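Local coordinates for RNA-binding protein, putative (Trypanosoma brucei, PDB 6E4O) that binds and remodels RNA in kinetoplastid RNA editing, this chain being its RNA recognition motif domain, captured here without RNA, at residues 28-33 / 41-46; 18-23 / 61-66; 9-14 / 66-71. One frame throughout, in Å; residues are numbered along the deposited sequence.

Interaction 1 (28-33 / 41-46)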
ATOM      1  N   GLY A  28      -1.830  -0.354  -9.537  1.00 14.95           N
ATOM      2  CA  GLY A  28      -2.395  -1.550 -10.133  1.00 18.44           C
ATOM      3  C   GLY A  28      -3.538  -2.133  -9.338  1.00 15.89           C
ATOM      4  O   GLY A  28      -4.005  -1.524  -8.386  1.00 18.12           O
ATOM      5  N   GLU A  29      -3.990  -3.319  -9.736  1.00 13.62           N
ATOM      6  CA  GLU A  29      -5.129  -3.951  -9.083  1.00 16.94           C
ATOM      7  C   GLU A  29      -4.707  -4.621  -7.775  1.00 15.36           C
ATOM      8  O   GLU A  29      -3.710  -5.325  -7.721  1.00 15.42           O
ATOM      9  CB  GLU A  29      -5.797  -4.958 -10.023  1.00 26.95           C
ATOM     10  CG  GLU A  29      -7.011  -5.658  -9.432  1.00 43.25           C
ATOM     11  CD  GLU A  29      -7.782  -6.466 -10.466  1.00 59.73           C
ATOM     12  OE1 GLU A  29      -7.295  -6.598 -11.612  1.00 60.96           O
ATOM     13  OE2 GLU A  29      -8.880  -6.965 -10.134  1.00 67.49           O
ATOM     14  N   VAL A  30      -5.485  -4.397  -6.727  1.00 16.78           N
ATOM     15  CA  VAL A  30      -5.159  -4.905  -5.400  1.00 16.14           C
ATOM     16  C   VAL A  30      -6.007  -6.131  -5.061  1.00 18.50           C
ATOM     17  O   VAL A  30      -7.229  -6.093  -5.172  1.00 18.58           O
ATOM     18  CB  VAL A  30      -5.382  -3.800  -4.340  1.00 16.89           C
ATOM     19  CG1 VAL A  30      -5.162  -4.342  -2.935  1.00 15.96           C
ATOM     20  CG2 VAL A  30      -4.467  -2.611  -4.622  1.00 15.84           C
ATOM     21  N   THR A  31      -5.358  -7.217  -4.651  1.00 16.45           N
ATOM     22  CA  THR A  31      -6.064  -8.459  -4.332  1.00 16.10           C
ATOM     23  C   THR A  31      -6.147  -8.760  -2.831  1.00 19.00           C
ATOM     24  O   THR A  31      -6.939  -9.600  -2.403  1.00 21.45           O
ATOM     25  CB  THR A  31      -5.408  -9.675  -5.012  1.00 17.52           C
ATOM     26  OG1 THR A  31      -4.068  -9.810  -4.533  1.00 19.62           O
ATOM     27  CG2 THR A  31      -5.382  -9.508  -6.523  1.00 18.88           C
ATOM     28  N   PHE A  32      -5.309  -8.108  -2.041  1.00 14.35           N
ATOM     29  CA  PHE A  32      -5.319  -8.284  -0.584  1.00 11.47           C
ATOM     30  C   PHE A  32      -4.952  -6.937   0.003  1.00 14.19           C
ATOM     31  O   PHE A  32      -4.021  -6.293  -0.458  1.00 13.55           O
ATOM     32  CB  PHE A  32      -4.291  -9.338  -0.158  1.00 15.41           C
ATOM     33  CG  PHE A  32      -4.234  -9.588   1.330  1.00 15.23           C
ATOM     34  CD1 PHE A  32      -4.942 -10.637   1.901  1.00 14.41           C
ATOM     35  CD2 PHE A  32      -3.439  -8.797   2.155  1.00 11.64           C
ATOM     36  CE1 PHE A  32      -4.873 -10.879   3.267  1.00 17.67           C
ATOM     37  CE2 PHE A  32      -3.366  -9.030   3.522  1.00 13.70           C
ATOM     38  CZ  PHE A  32      -4.086 -10.077   4.078  1.00 16.20           C
ATOM     39  N   CYS A  33      -5.701  -6.485   0.997  1.00 12.53           N
ATOM     40  CA  CYS A  33      -5.374  -5.215   1.627  1.00 10.12           C
ATOM     41  C   CYS A  33      -5.926  -5.233   3.038  1.00 15.24           C
ATOM     42  O   CYS A  33      -7.136  -5.128   3.243  1.00 18.53           O
ATOM     43  CB  CYS A  33      -5.969  -4.040   0.837  1.00 12.91           C
ATOM     44  SG  CYS A  33      -5.346  -2.450   1.390  1.00 17.44           S
ATOM     45  N   ALA A  41       0.196  -1.958   7.161  1.00 10.62           N
ATOM     46  CA  ALA A  41      -0.701  -2.787   6.362  1.00  9.23           C
ATOM     47  C   ALA A  41       0.096  -3.738   5.501  1.00  9.84           C
ATOM     48  O   ALA A  41       1.298  -3.565   5.316  1.00 10.26           O
ATOM     49  CB  ALA A  41      -1.609  -1.910   5.476  1.00 10.90           C
ATOM     50  N   VAL A  42      -0.574  -4.756   4.983  1.00  9.77           N
ATOM     51  CA  VAL A  42       0.030  -5.633   3.983  1.00  8.62           C
ATOM     52  C   VAL A  42      -0.905  -5.654   2.796  1.00 10.82           C
ATOM     53  O   VAL A  42      -2.111  -5.803   2.958  1.00 12.09           O
ATOM     54  CB  VAL A  42       0.214  -7.066   4.510  1.00 10.16           C
ATOM     55  CG1 VAL A  42       0.703  -7.996   3.391  1.00 11.37           C
ATOM     56  CG2 VAL A  42       1.183  -7.069   5.665  1.00  9.06           C
ATOM     57  N   VAL A  43      -0.337  -5.486   1.612  1.00 10.47           N
ATOM     58  CA  VAL A  43      -1.109  -5.430   0.396  1.00 12.79           C
ATOM     59  C   VAL A  43      -0.518  -6.404  -0.608  1.00 13.48           C
ATOM     60  O   VAL A  43       0.689  -6.602  -0.642  1.00 12.48           O
ATOM     61  CB  VAL A  43      -1.048  -3.993  -0.180  1.00 12.20           C
ATOM     62  CG1 VAL A  43      -1.811  -3.883  -1.497  1.00 15.62           C
ATOM     63  CG2 VAL A  43      -1.573  -2.987   0.854  1.00 16.76           C
ATOM     64  N   GLU A  44      -1.371  -7.018  -1.421  1.00 12.13           N
ATOM     65  CA  GLU A  44      -0.898  -7.788  -2.554  1.00 10.65           C
ATOM     66  C   GLU A  44      -1.572  -7.276  -3.805  1.00 13.54           C
ATOM     67  O   GLU A  44      -2.736  -6.859  -3.776  1.00 14.10           O
ATOM     68  CB  GLU A  44      -1.188  -9.276  -2.380  1.00 16.06           C
ATOM     69  CG  GLU A  44      -0.436  -9.903  -1.232  1.00 24.07           C
ATOM     70  CD  GLU A  44      -0.362 -11.411  -1.356  1.00 25.55           C
ATOM     71  OE1 GLU A  44      -1.262 -12.002  -1.992  1.00 25.57           O
ATOM     72  OE2 GLU A  44       0.605 -12.002  -0.833  1.00 23.32           O
ATOM     73  N   PHE A  45      -0.828  -7.274  -4.899  1.00 11.28           N
ATOM     74  CA  PHE A  45      -1.349  -6.839  -6.182  1.00 12.41           C
ATOM     75  C   PHE A  45      -1.499  -8.059  -7.069  1.00 14.77           C
ATOM     76  O   PHE A  45      -0.926  -9.117  -6.788  1.00 14.64           O
ATOM     77  CB  PHE A  45      -0.379  -5.858  -6.853  1.00 10.14           C
ATOM     78  CG  PHE A  45      -0.243  -4.544  -6.138  1.00  9.92           C
ATOM     79  CD1 PHE A  45       0.666  -4.395  -5.101  1.00 13.98           C
ATOM     80  CD2 PHE A  45      -1.004  -3.451  -6.525  1.00 12.18           C
ATOM     81  CE1 PHE A  45       0.798  -3.175  -4.442  1.00 13.48           C
ATOM     82  CE2 PHE A  45      -0.879  -2.228  -5.871  1.00 14.26           C
ATOM     83  CZ  PHE A  45       0.022  -2.090  -4.833  1.00 12.11           C
ATOM     84  N   VAL A  46      -2.235  -7.894  -8.162  1.00 15.26           N
ATOM     85  CA  VAL A  46      -2.422  -8.968  -9.125  1.00 15.98           C
ATOM     86  C   VAL A  46      -1.108  -9.413  -9.749  1.00 18.48           C
ATOM     87  O   VAL A  46      -0.887 -10.603  -9.958  1.00 20.42           O
ATOM     88  CB  VAL A  46      -3.383  -8.538 -10.238  1.00 19.55           C
ATOM     89  CG1 VAL A  46      -3.528  -9.647 -11.278  1.00 25.47           C
ATOM     90  CG2 VAL A  46      -4.727  -8.195  -9.640  1.00 21.17           C
TER
HETATM   91  O   HOH W   1      -3.882 -11.881  -2.734  1.00 31.96           O
HETATM   92  O   HOH W   2      -1.965 -11.393  -5.924  1.00 32.34           O
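Phe32 swings its CG anti to its own backbone N (chi1 -180°), which lays the ring alongside the neighbouring strand, whereas Glu44 turns CG the other way, beside its backbone N (chi1 -65°), and the two meet through their CB atoms. They sit in a beta hairpin, the pairing of strands 30-36 and 40-45 that forms one side of the RNA recognition motif sheet, and the pairing is interrupted by a classic beta bulge. Thr31 and Phe32 both face Glu44, so its carbonyl O takes a firm bond from Thr31 N at 2.8 Å and a weak one from Phe32 N at 3.3 Å. Past the bulge the pairing continues, shifted by one residue: Glu44 N gives its hydrogen to Phe32 O at 2.9 Å, and before it Val46 N reaches Glu29 O. The edge of the Phe32 ring, at CD2, rests 3.4 Å from Val42 O. On this face the Glu44 carboxylate has its strongest partner in Arg5, through OE2, while OE1 accepts from a water that also meets Thr31 OG1.

The other face is greasy and buried. Val30, Cys33, Val43 and Phe45 all point to it, where Val30 CG1 crosses Val43 CG1 at about a right angle, 3.7 Å apart, and Val30 CG2 comes obliquely upon Phe45 CE2. Helix 17-24 covers Val30, Cys33 and Val43, and helix 48-57 covers Phe45, so this face of the hairpin belongs to the domain core. At the end of the pairing Val46 CG2 touches two residues, 3.4 Å from Glu29 CG and equally near Thr31 CG2. A second water ties off this corner, donating to Phe45 O at 2.6 Å while also bonded to Thr31 OG1.

Interaction 2 (18-23 / 61-66)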
ATOM      1  N   HIS A  18      -9.859   0.283   2.755  1.00 14.67           N
ATOM      2  CA  HIS A  18     -10.373   0.618   1.428  1.00 15.15           C
ATOM      3  C   HIS A  18      -9.774   1.928   0.924  1.00 13.78           C
ATOM      4  O   HIS A  18      -9.560   2.107  -0.273  1.00 14.98           O
ATOM      5  CB  HIS A  18     -11.908   0.607   1.383  1.00 19.86           C
ATOM      6  CG  HIS A  18     -12.533   1.950   1.580  1.00 26.05           C
ATOM      7  ND1 HIS A  18     -12.790   2.475   2.828  1.00 26.28           N
ATOM      8  CD2 HIS A  18     -12.962   2.874   0.686  1.00 31.69           C
ATOM      9  CE1 HIS A  18     -13.347   3.666   2.694  1.00 27.97           C
ATOM     10  NE2 HIS A  18     -13.463   3.932   1.404  1.00 26.16           N
ATOM     11  N   THR A  19      -9.476   2.828   1.852  1.00 12.07           N
ATOM     12  CA  THR A  19      -8.781   4.067   1.518  1.00 13.25           C
ATOM     13  C   THR A  19      -7.357   3.799   1.030  1.00 16.74           C
ATOM     14  O   THR A  19      -6.894   4.405   0.060  1.00 12.40           O
ATOM     15  CB  THR A  19      -8.757   5.008   2.727  1.00 15.72           C
ATOM     16  OG1 THR A  19     -10.106   5.333   3.078  1.00 16.81           O
ATOM     17  CG2 THR A  19      -7.990   6.283   2.408  1.00 18.74           C
ATOM     18  N   LEU A  20      -6.665   2.887   1.702  1.00 13.19           N
ATOM     19  CA  LEU A  20      -5.333   2.478   1.270  1.00  9.58           C
ATOM     20  C   LEU A  20      -5.403   1.805  -0.087  1.00 10.55           C
ATOM     21  O   LEU A  20      -4.577   2.055  -0.967  1.00  8.97           O
ATOM     22  CB  LEU A  20      -4.714   1.523   2.288  1.00 12.17           C
ATOM     23  CG  LEU A  20      -3.329   1.004   1.891  1.00 10.61           C
ATOM     24  CD1 LEU A  20      -2.368   2.166   1.658  1.00 16.39           C
ATOM     25  CD2 LEU A  20      -2.792   0.070   2.970  1.00 11.25           C
ATOM     26  N   LYS A  21      -6.396   0.943  -0.258  1.00 10.34           N
ATOM     27  CA  LYS A  21      -6.566   0.252  -1.525  1.00 13.43           C
ATOM     28  C   LYS A  21      -6.735   1.256  -2.664  1.00 13.81           C
ATOM     29  O   LYS A  21      -6.094   1.130  -3.707  1.00 12.24           O
ATOM     30  CB  LYS A  21      -7.761  -0.702  -1.481  1.00 14.45           C
ATOM     31  CG  LYS A  21      -8.021  -1.400  -2.810  1.00 14.64           C
ATOM     32  CD  LYS A  21      -9.208  -2.343  -2.710  1.00 27.77           C
ATOM     33  CE  LYS A  21      -9.532  -2.992  -4.048  1.00 38.62           C
ATOM     34  NZ  LYS A  21     -10.616  -4.007  -3.907  1.00 44.11           N
ATOM     35  N   ASP A  22      -7.592   2.254  -2.469  1.00 11.89           N
ATOM     36  CA  ASP A  22      -7.809   3.248  -3.516  1.00 10.54           C
ATOM     37  C   ASP A  22      -6.534   4.016  -3.842  1.00 12.31           C
ATOM     38  O   ASP A  22      -6.271   4.325  -5.007  1.00 15.34           O
ATOM     39  CB  ASP A  22      -8.937   4.221  -3.154  1.00 15.24           C
ATOM     40  CG  ASP A  22     -10.313   3.639  -3.404  1.00 24.32           C
ATOM     41  OD1 ASP A  22     -10.427   2.678  -4.196  1.00 24.67           O
ATOM     42  OD2 ASP A  22     -11.284   4.147  -2.810  1.00 29.72           O
ATOM     43  N   HIS A  23      -5.756   4.339  -2.815  1.00 11.88           N
ATOM     44  CA  HIS A  23      -4.485   5.023  -3.012  1.00  9.40           C
ATOM     45  C   HIS A  23      -3.552   4.179  -3.894  1.00 13.10           C
ATOM     46  O   HIS A  23      -2.915   4.680  -4.826  1.00 12.66           O
ATOM     47  CB  HIS A  23      -3.835   5.320  -1.658  1.00 12.15           C
ATOM     48  CG  HIS A  23      -2.565   6.109  -1.756  1.00 12.28           C
ATOM     49  ND1 HIS A  23      -2.534   7.425  -2.156  1.00 16.28           N
ATOM     50  CD2 HIS A  23      -1.284   5.760  -1.486  1.00 10.84           C
ATOM     51  CE1 HIS A  23      -1.280   7.856  -2.139  1.00 15.61           C
ATOM     52  NE2 HIS A  23      -0.507   6.867  -1.736  1.00 13.13           N
ATOM     53  N   SER A  61       4.669   8.671  -0.645  1.00 12.29           N
ATOM     54  CA  SER A  61       3.508   9.457  -1.029  1.00 13.50           C
ATOM     55  C   SER A  61       2.608   9.711   0.178  1.00 11.30           C
ATOM     56  O   SER A  61       2.545   8.916   1.102  1.00 11.10           O
ATOM     57  CB  SER A  61       2.721   8.784  -2.159  1.00 17.19           C
ATOM     58  OG  SER A  61       2.296   7.485  -1.787  1.00 14.75           O
ATOM     59  N   GLU A  62       1.923  10.842   0.176  1.00  9.50           N
ATOM     60  CA  GLU A  62       1.056  11.184   1.293  1.00 11.47           C
ATOM     61  C   GLU A  62      -0.353  10.641   1.097  1.00 13.74           C
ATOM     62  O   GLU A  62      -0.939  10.764   0.017  1.00 14.93           O
ATOM     63  CB  GLU A  62       1.010  12.702   1.486  1.00 12.83           C
ATOM     64  CG  GLU A  62       0.608  13.106   2.889  1.00 20.31           C
ATOM     65  CD  GLU A  62       0.627  14.605   3.087  1.00 17.42           C
ATOM     66  OE1 GLU A  62       1.659  15.129   3.555  1.00 20.83           O
ATOM     67  OE2 GLU A  62      -0.397  15.245   2.786  1.00 23.28           O
ATOM     68  N   LEU A  63      -0.886  10.026   2.147  1.00 11.46           N
ATOM     69  CA  LEU A  63      -2.269   9.564   2.154  1.00 13.48           C
ATOM     70  C   LEU A  63      -2.944  10.042   3.430  1.00 15.25           C
ATOM     71  O   LEU A  63      -2.488   9.747   4.543  1.00 13.40           O
ATOM     72  CB  LEU A  63      -2.338   8.035   2.054  1.00 14.75           C
ATOM     73  CG  LEU A  63      -3.739   7.404   2.154  1.00 14.05           C
ATOM     74  CD1 LEU A  63      -4.693   7.965   1.119  1.00 12.11           C
ATOM     75  CD2 LEU A  63      -3.648   5.886   2.029  1.00 13.03           C
ATOM     76  N   GLU A  64      -4.023  10.800   3.273  1.00 12.27           N
ATOM     77  CA  GLU A  64      -4.719  11.357   4.426  1.00 13.49           C
ATOM     78  C   GLU A  64      -3.741  12.025   5.386  1.00 16.82           C
ATOM     79  O   GLU A  64      -3.823  11.847   6.611  1.00 15.53           O
ATOM     80  CB  GLU A  64      -5.530  10.277   5.141  1.00 16.22           C
ATOM     81  CG  GLU A  64      -6.572   9.629   4.240  1.00 17.20           C
ATOM     82  CD  GLU A  64      -7.685   8.936   5.016  1.00 26.05           C
ATOM     83  OE1 GLU A  64      -7.387   8.061   5.859  1.00 24.10           O
ATOM     84  OE2 GLU A  64      -8.864   9.264   4.776  1.00 29.23           O
ATOM     85  N   GLY A  65      -2.807  12.780   4.807  1.00 18.58           N
ATOM     86  CA  GLY A  65      -1.908  13.631   5.562  1.00 17.68           C
ATOM     87  C   GLY A  65      -0.693  12.935   6.136  1.00 16.25           C
ATOM     88  O   GLY A  65       0.098  13.567   6.832  1.00 15.81           O
ATOM     89  N   ALA A  66      -0.540  11.640   5.845  1.00 13.80           N
ATOM     90  CA  ALA A  66       0.580  10.859   6.360  1.00 13.17           C
ATOM     91  C   ALA A  66       1.434  10.296   5.229  1.00 13.26           C
ATOM     92  O   ALA A  66       0.903   9.780   4.247  1.00 14.23           O
ATOM     93  CB  ALA A  66       0.062   9.714   7.236  1.00 13.38           C
TER
HETATM   94  O   HOH W   3      -9.828   5.847   5.721  1.00 21.38           O
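The imidazole of His23 has Leu63 CB over the centre of one face, a CH-pi contact in which the carbon stands 4.2 Å from the ring centroid and only 3° off the ring normal. At its edge, close to the ring plane, lies Ser61. There His23 NE2 donates to Ser61 OG at 2.9 Å, with a nearly straight N-H...O angle of 162° and the oxygen practically in the ring plane. Because the bond lies in the plane while Leu63 leans on the face, the two contacts act at right angles and together probably hold the rotation of the imidazole. Ser61 OG is also hydrogen-bonded to Leu58 O, so the hydroxyl links the histidine to the chain following helix 48-57.

His23 projects from helix 17-24, the first helix of the RNA recognition motif, toward the short strand 62-63, which forms a small hairpin with strand 66-70 through a type I' turn from Leu63 to Ala66. Glu64 and Gly65, at the middle of that turn, both have positive phi, a conformation well suited to glycine at the second of them. Leu63 is the bridging residue: with CG anti to the backbone N (chi1 176°), its branches reach the side of the helix. CD2 lies 3.7 Å from His23 CB and 4.0 Å from Leu20 CD1, which crosses it at about a right angle, while CD1 meets Thr19 CG2. Leu20 continues inward to the sheet, on Cys33, Ala41 and Val43, so Leu63, partly exposed, sits at the outer margin of the apolar packing.

Nearer solvent, Thr19 CG2 abuts the Glu64 carboxylate, 3.7 Å from its CD. Glu64 OE1 is hydrogen-bonded to Thr15 OG1, and a water that meets Thr19 OG1 at 2.7 Å donates a longer bond to the same carboxylate oxygen.

Interaction 3 (9-14 / 66-71)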
ATOM      1  N   SER A   9       3.932   1.050   5.785  1.00  8.20           N
ATOM      2  CA  SER A   9       4.012   1.645   7.116  1.00  6.22           C
ATOM      3  C   SER A   9       3.737   3.142   7.001  1.00 12.83           C
ATOM      4  O   SER A   9       3.751   3.689   5.902  1.00 14.35           O
ATOM      5  CB  SER A   9       5.383   1.414   7.742  1.00 12.49           C
ATOM      6  OG  SER A   9       5.694   0.027   7.758  1.00 15.20           O
ATOM      7  N   GLY A  10       3.471   3.786   8.132  1.00 12.58           N
ATOM      8  CA  GLY A  10       3.259   5.226   8.171  1.00 14.25           C
ATOM      9  C   GLY A  10       1.827   5.695   7.993  1.00 18.41           C
ATOM     10  O   GLY A  10       1.582   6.897   7.900  1.00 15.10           O
ATOM     11  N   LEU A  11       0.870   4.770   7.962  1.00 11.80           N
ATOM     12  CA  LEU A  11      -0.527   5.164   7.786  1.00 12.88           C
ATOM     13  C   LEU A  11      -0.993   6.098   8.901  1.00 11.51           C
ATOM     14  O   LEU A  11      -0.576   5.969  10.049  1.00 13.84           O
ATOM     15  CB  LEU A  11      -1.442   3.938   7.766  1.00  9.86           C
ATOM     16  CG  LEU A  11      -1.283   2.900   6.659  1.00 14.81           C
ATOM     17  CD1 LEU A  11      -2.077   1.666   7.037  1.00 14.72           C
ATOM     18  CD2 LEU A  11      -1.745   3.454   5.319  1.00 18.54           C
ATOM     19  N   SER A  12      -1.888   7.019   8.570  1.00 13.00           N
ATOM     20  CA  SER A  12      -2.526   7.833   9.600  1.00 11.30           C
ATOM     21  C   SER A  12      -3.442   6.967  10.465  1.00 14.20           C
ATOM     22  O   SER A  12      -3.907   5.907  10.034  1.00 16.94           O
ATOM     23  CB  SER A  12      -3.296   9.007   8.988  1.00 20.71           C
ATOM     24  OG  SER A  12      -4.648   8.665   8.748  1.00 23.16           O
ATOM     25  N   ASP A  13      -3.677   7.414  11.693  1.00 15.29           N
ATOM     26  CA  ASP A  13      -4.555   6.713  12.623  1.00 21.93           C
ATOM     27  C   ASP A  13      -5.930   6.444  12.030  1.00 20.35           C
ATOM     28  O   ASP A  13      -6.600   5.484  12.407  1.00 26.74           O
ATOM     29  CB  ASP A  13      -4.740   7.526  13.910  1.00 24.38           C
ATOM     30  CG  ASP A  13      -3.486   7.586  14.749  1.00 28.38           C
ATOM     31  OD1 ASP A  13      -2.574   6.780  14.511  1.00 25.31           O
ATOM     32  OD2 ASP A  13      -3.415   8.438  15.658  1.00 33.33           O
ATOM     33  N   GLU A  14      -6.358   7.316  11.125  1.00 20.32           N
ATOM     34  CA  GLU A  14      -7.714   7.270  10.603  1.00 25.30           C
ATOM     35  C   GLU A  14      -7.828   6.449   9.328  1.00 25.75           C
ATOM     36  O   GLU A  14      -8.928   6.230   8.827  1.00 23.02           O
ATOM     37  CB  GLU A  14      -8.220   8.688  10.325  1.00 34.68           C
ATOM     38  CG  GLU A  14      -8.410   9.552  11.571  1.00 42.58           C
ATOM     39  CD  GLU A  14      -7.099  10.093  12.114  1.00 47.82           C
ATOM     40  OE1 GLU A  14      -7.049  10.430  13.316  1.00 47.99           O
ATOM     41  OE2 GLU A  14      -6.121  10.190  11.335  1.00 46.87           O
ATOM     42  N   ALA A  66      -0.540  11.640   5.845  1.00 13.80           N
ATOM     43  CA  ALA A  66       0.580  10.859   6.360  1.00 13.17           C
ATOM     44  C   ALA A  66       1.434  10.296   5.229  1.00 13.26           C
ATOM     45  O   ALA A  66       0.903   9.780   4.247  1.00 14.23           O
ATOM     46  CB  ALA A  66       0.062   9.714   7.236  1.00 13.38           C
ATOM     47  N   THR A  67       2.754  10.374   5.385  1.00 14.38           N
ATOM     48  CA  THR A  67       3.686   9.861   4.385  1.00 16.19           C
ATOM     49  C   THR A  67       3.885   8.367   4.566  1.00 13.60           C
ATOM     50  O   THR A  67       4.223   7.910   5.660  1.00 14.84           O
ATOM     51  CB  THR A  67       5.055  10.528   4.510  1.00 20.23           C
ATOM     52  OG1 THR A  67       4.906  11.933   4.303  1.00 22.19           O
ATOM     53  CG2 THR A  67       6.024   9.962   3.483  1.00 14.14           C
ATOM     54  N   LEU A  68       3.696   7.611   3.490  1.00 10.89           N
ATOM     55  CA  LEU A  68       3.791   6.152   3.568  1.00  9.62           C
ATOM     56  C   LEU A  68       5.177   5.663   3.196  1.00 13.82           C
ATOM     57  O   LEU A  68       5.826   6.225   2.317  1.00 13.27           O
ATOM     58  CB  LEU A  68       2.772   5.498   2.638  1.00 11.79           C
ATOM     59  CG  LEU A  68       1.311   5.924   2.761  1.00 14.93           C
ATOM     60  CD1 LEU A  68       0.483   5.134   1.780  1.00 15.40           C
ATOM     61  CD2 LEU A  68       0.801   5.741   4.177  1.00 15.24           C
ATOM     62  N   PHE A  69       5.607   4.592   3.861  1.00 11.98           N
ATOM     63  CA  PHE A  69       6.848   3.913   3.530  1.00  9.36           C
ATOM     64  C   PHE A  69       6.468   2.536   2.996  1.00  8.61           C
ATOM     65  O   PHE A  69       5.693   1.822   3.634  1.00 11.58           O
ATOM     66  CB  PHE A  69       7.733   3.789   4.773  1.00  7.59           C
ATOM     67  CG  PHE A  69       9.004   3.021   4.543  1.00 15.79           C
ATOM     68  CD1 PHE A  69      10.197   3.684   4.309  1.00 14.25           C
ATOM     69  CD2 PHE A  69       9.005   1.634   4.564  1.00 14.12           C
ATOM     70  CE1 PHE A  69      11.377   2.982   4.098  1.00 14.11           C
ATOM     71  CE2 PHE A  69      10.185   0.926   4.353  1.00 16.20           C
ATOM     72  CZ  PHE A  69      11.366   1.597   4.122  1.00 18.03           C
ATOM     73  N   LEU A  70       7.003   2.175   1.828  1.00 10.38           N
ATOM     74  CA  LEU A  70       6.682   0.898   1.179  1.00  9.69           C
ATOM     75  C   LEU A  70       7.917   0.033   1.060  1.00 13.24           C
ATOM     76  O   LEU A  70       8.991   0.526   0.725  1.00 12.46           O
ATOM     77  CB  LEU A  70       6.163   1.147  -0.232  1.00  8.11           C
ATOM     78  CG  LEU A  70       5.009   2.143  -0.355  1.00 13.35           C
ATOM     79  CD1 LEU A  70       4.591   2.234  -1.808  1.00 13.80           C
ATOM     80  CD2 LEU A  70       3.863   1.690   0.518  1.00 14.61           C
ATOM     81  N   ARG A  71       7.759  -1.267   1.292  1.00 10.16           N
ATOM     82  CA  ARG A  71       8.884  -2.188   1.161  1.00 13.75           C
ATOM     83  C   ARG A  71       8.443  -3.563   0.649  1.00 19.67           C
ATOM     84  O   ARG A  71       9.266  -4.299   0.068  1.00 15.57           O
ATOM     85  CB  ARG A  71       9.640  -2.294   2.503  1.00 19.18           C
ATOM     86  CG  ARG A  71       9.818  -3.685   3.058  1.00 29.12           C
ATOM     87  CD  ARG A  71      10.039  -3.670   4.563  1.00 19.89           C
ATOM     88  NE  ARG A  71      11.118  -2.793   5.012  1.00 17.69           N
ATOM     89  CZ  ARG A  71      11.190  -2.294   6.246  1.00 21.22           C
ATOM     90  NH1 ARG A  71      10.234  -2.577   7.128  1.00 19.16           N
ATOM     91  NH2 ARG A  71      12.200  -1.505   6.603  1.00 20.37           N
TER
HETATM   92  O   HOH W   4       6.745  -0.947   5.382  1.00 14.04           O
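Phe69 O is held by two donors: Ser9 N at 2.9 Å, lying in the carbonyl plane with an N-H...O angle of 162°, and, weakly, a water that also meets Ser9 OG. The return bond, Phe69 N to Ser9 O, is equally short and straighter at 170°, but the donor stands above the plane of the Ser9 carbonyl. Ser9 O also receives a CA-H...O contact from Leu68 CA. Ser9 and Phe69 form an antiparallel hydrogen-bonded pair between strand 5-9 and strand 66-70, neighbours in the RNA recognition motif sheet, at the point where the first strand runs out into the loop before helix 17-24.

Past the pair, Gly10 takes a positive phi and packs its backbone against Thr67 and Leu68. The loop then passes Ala66, whose CB touches Gly10 O at 3.3 Å and lies 3.9 Å from Ser12 CB. On the buried side Leu68 CG lies beside its backbone N (chi1 -53°), from where CD2 meets Leu11 CD2 at 3.6 Å, and both leucines rest on Leu20 of the helix. Ser12 OG, also bonded to Thr15 OG1, accepts from Glu14 N at 3.2 Å in an ST turn.

Overall arrangement
All three contacts belong to one sheet and the helix 17-24 packed on it, but each draws on different chemistry. Interaction 1, partly buried, unites the hairpin strands at one side of the sheet through backbone bonds, with a buried apolar face and an outer face where charge and water sit beside the Phe32 ring. Interaction 3, also partly buried and across the chain's centre from it, joins the first strand to strand 66-70 with a single bonded pair before giving way to loop packing. Interaction 2 is a surface contact made mainly by side chains, fastening the helix to the small hairpin. Leu20 connects them, touching Ala41 and Val43 of interaction 1 and Leu11 and Leu68 of interaction 3, while a probable Leu68 N to Ser61 O bond couples interactions 2 and 3.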